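Local coordinates for RNA polymerase sigma-H factor (Fusobacterium nucleatum subsp. nucleatum, PDB 3MZY), which probably acts as a sigma-70-family initiation factor that directs RNA polymerase to specific promoter sites and is then released, at residues A[28-33]-A[143-148]. Numbering follows the deposited sequence.
Sequences SFSSFA and NTIQRI
Ile145 lays its CG2 methyl obliquely against the CD2–CE2 side of the Phe29 ring, with 3.6 Å from CG2 to Phe29 CD2. Both side chains leave their backbones in the direction of the opposite helix. Phe29 carries its ring anti to its own backbone nitrogen (chi1 173°), and chi1 of Ile145 (-71°) sets CG2 anti to its backbone N and CG1, which leads to CD1, beside that N. The latter branch passes by the neighbouring serine, its CD1 methyl lying 3.3 Å from Ser30 OG. That hydroxyl is buried, and its hydrogen bond to Asp142 OD1, one residue earlier on helix 138-159, ties the two helices together beside the packing. At the margin, Gln146 bends at chi2 and brings OE1 to 4.2 Å from Phe29 CB, a loose contact on the more exposed side.

No hydrogen bond links the two segments themselves, which bury a modest 186 Å² in all. The short helical axes come no closer than 10.1 Å and are inclined at 71°, in keeping with an overlap confined to a few residues. It illustrates how a steep helix crossing can be packed by one isoleucine set against both an aromatic ring and a serine hydroxyl. Within helix 29-50, Ala33 CB covers part of one face of the Phe29 ring, 3.9 Å above its plane; Tyr22, from the loop after helix 8-21, meets that ring edge-to-face.

Ser28 occupies the N-cap of helix 29-50, placing the contact in that helix's first turn, in the region 2 part of the chain. Helices 127-134 and 138-159 are consistent with the helix-turn-helix of a sigma region 4, so the contact probably packs region 2 against region 4. Helix 8-21 backs Phe29 through Ala18 and Ile19, whereas Ile145 also touches Val117 of helix 112-121 and Tyr127 of helix 127-134.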
loop_
_atom_site.group_PDB
_atom_site.type_symbol
_atom_site.label_atom_id
_atom_site.label_comp_id
_atom_site.label_asym_id
_atom_site.label_seq_id
_atom_site.Cartn_x
_atom_site.Cartn_y
_atom_site.Cartn_z
ATOM N N SER A 28 -1.714 15.288 0.207
ATOM C CA SER A 28 -1.103 14.513 -0.869
ATOM C C SER A 28 -1.312 13.026 -0.592
ATOM O O SER A 28 -1.433 12.610 0.569
ATOM C CB SER A 28 0.393 14.834 -0.991
ATOM O OG SER A 28 1.188 13.993 -0.165
ATOM N N PHE A 29 -1.352 12.220 -1.645
ATOM C CA PHE A 29 -1.615 10.817 -1.438
ATOM C C PHE A 29 -0.444 10.143 -0.722
ATOM O O PHE A 29 -0.650 9.325 0.172
ATOM C CB PHE A 29 -1.995 10.068 -2.732
ATOM C CG PHE A 29 -2.109 8.581 -2.526
ATOM C CD1 PHE A 29 -3.133 8.051 -1.740
ATOM C CD2 PHE A 29 -1.152 7.722 -3.031
ATOM C CE1 PHE A 29 -3.215 6.683 -1.495
ATOM C CE2 PHE A 29 -1.223 6.346 -2.780
ATOM C CZ PHE A 29 -2.261 5.827 -2.012
ATOM N N SER A 30 0.774 10.516 -1.106
ATOM C CA SER A 30 1.999 9.989 -0.496
ATOM C C SER A 30 1.966 10.052 1.024
ATOM O O SER A 30 2.286 9.066 1.688
ATOM C CB SER A 30 3.236 10.727 -1.013
ATOM O OG SER A 30 3.686 10.170 -2.242
ATOM N N SER A 31 1.565 11.191 1.577
ATOM C CA SER A 31 1.514 11.307 3.031
ATOM C C SER A 31 0.316 10.571 3.629
ATOM O O SER A 31 0.377 10.080 4.751
ATOM C CB SER A 31 1.563 12.771 3.485
ATOM O OG SER A 31 0.701 13.566 2.702
ATOM N N PHE A 32 -0.770 10.460 2.874
ATOM C CA PHE A 32 -1.922 9.720 3.389
ATOM C C PHE A 32 -1.583 8.232 3.460
ATOM O O PHE A 32 -1.909 7.555 4.440
ATOM C CB PHE A 32 -3.220 9.990 2.591
ATOM C CG PHE A 32 -4.447 9.311 3.184
ATOM C CD1 PHE A 32 -4.944 9.702 4.439
ATOM C CD2 PHE A 32 -5.091 8.265 2.502
ATOM C CE1 PHE A 32 -6.073 9.071 5.004
ATOM C CE2 PHE A 32 -6.219 7.635 3.053
ATOM C CZ PHE A 32 -6.710 8.040 4.308
ATOM N N ALA A 33 -0.895 7.744 2.443
ATOM C CA ALA A 33 -0.482 6.353 2.408
ATOM C C ALA A 33 0.453 6.036 3.571
ATOM O O ALA A 33 0.286 5.019 4.259
ATOM C CB ALA A 33 0.166 6.026 1.074
ATOM N N ASN A 143 5.475 10.317 -8.181
ATOM C CA ASN A 143 4.748 9.943 -9.378
ATOM C C ASN A 143 4.544 8.437 -9.486
ATOM O O ASN A 143 3.542 7.981 -10.066
ATOM C CB ASN A 143 5.480 10.462 -10.616
ATOM C CG ASN A 143 5.342 11.963 -10.797
ATOM O OD1 ASN A 143 4.431 12.596 -10.258
ATOM N ND2 ASN A 143 6.242 12.539 -11.584
ATOM N N THR A 144 5.504 7.684 -8.949
ATOM C CA THR A 144 5.440 6.226 -8.906
ATOM C C THR A 144 4.375 5.743 -7.910
ATOM O O THR A 144 3.560 4.886 -8.235
ATOM C CB THR A 144 6.814 5.622 -8.548
ATOM O OG1 THR A 144 7.727 5.922 -9.602
ATOM C CG2 THR A 144 6.741 4.092 -8.362
ATOM N N ILE A 145 4.392 6.298 -6.706
ATOM C CA ILE A 145 3.367 6.033 -5.702
ATOM C C ILE A 145 1.991 6.338 -6.296
ATOM O O ILE A 145 1.014 5.647 -6.003
ATOM C CB ILE A 145 3.598 6.897 -4.450
ATOM C CG1 ILE A 145 4.831 6.395 -3.687
ATOM C CG2 ILE A 145 2.364 6.926 -3.562
ATOM C CD1 ILE A 145 5.254 7.246 -2.487
ATOM N N GLN A 146 1.939 7.357 -7.143
ATOM C CA GLN A 146 0.701 7.819 -7.716
ATOM C C GLN A 146 0.231 6.843 -8.797
ATOM O O GLN A 146 -0.969 6.592 -8.933
ATOM C CB GLN A 146 0.884 9.225 -8.289
ATOM C CG GLN A 146 -0.416 9.916 -8.687
ATOM C CD GLN A 146 -1.123 10.534 -7.491
ATOM O OE1 GLN A 146 -0.480 10.932 -6.509
ATOM N NE2 GLN A 146 -2.452 10.616 -7.565
ATOM N N ARG A 147 1.179 6.303 -9.564
ATOM C CA ARG A 147 0.876 5.248 -10.545
ATOM C C ARG A 147 0.433 3.976 -9.864
ATOM O O ARG A 147 -0.484 3.314 -10.339
ATOM C CB ARG A 147 2.085 4.923 -11.419
ATOM C CG ARG A 147 2.341 5.885 -12.538
ATOM C CD ARG A 147 3.231 5.223 -13.588
ATOM N NE ARG A 147 4.456 4.634 -13.039
ATOM C CZ ARG A 147 5.499 5.344 -12.592
ATOM N NH1 ARG A 147 5.441 6.671 -12.613
ATOM N NH2 ARG A 147 6.586 4.737 -12.102
ATOM N N ILE A 148 1.081 3.629 -8.752
ATOM C CA ILE A 148 0.655 2.470 -7.940
ATOM C C ILE A 148 -0.817 2.639 -7.497
ATOM O O ILE A 148 -1.611 1.692 -7.566
ATOM C CB ILE A 148 1.594 2.223 -6.715
ATOM C CG1 ILE A 148 2.997 1.820 -7.180
ATOM C CG2 ILE A 148 1.014 1.150 -5.784
ATOM C CD1 ILE A 148 4.062 1.861 -6.085
#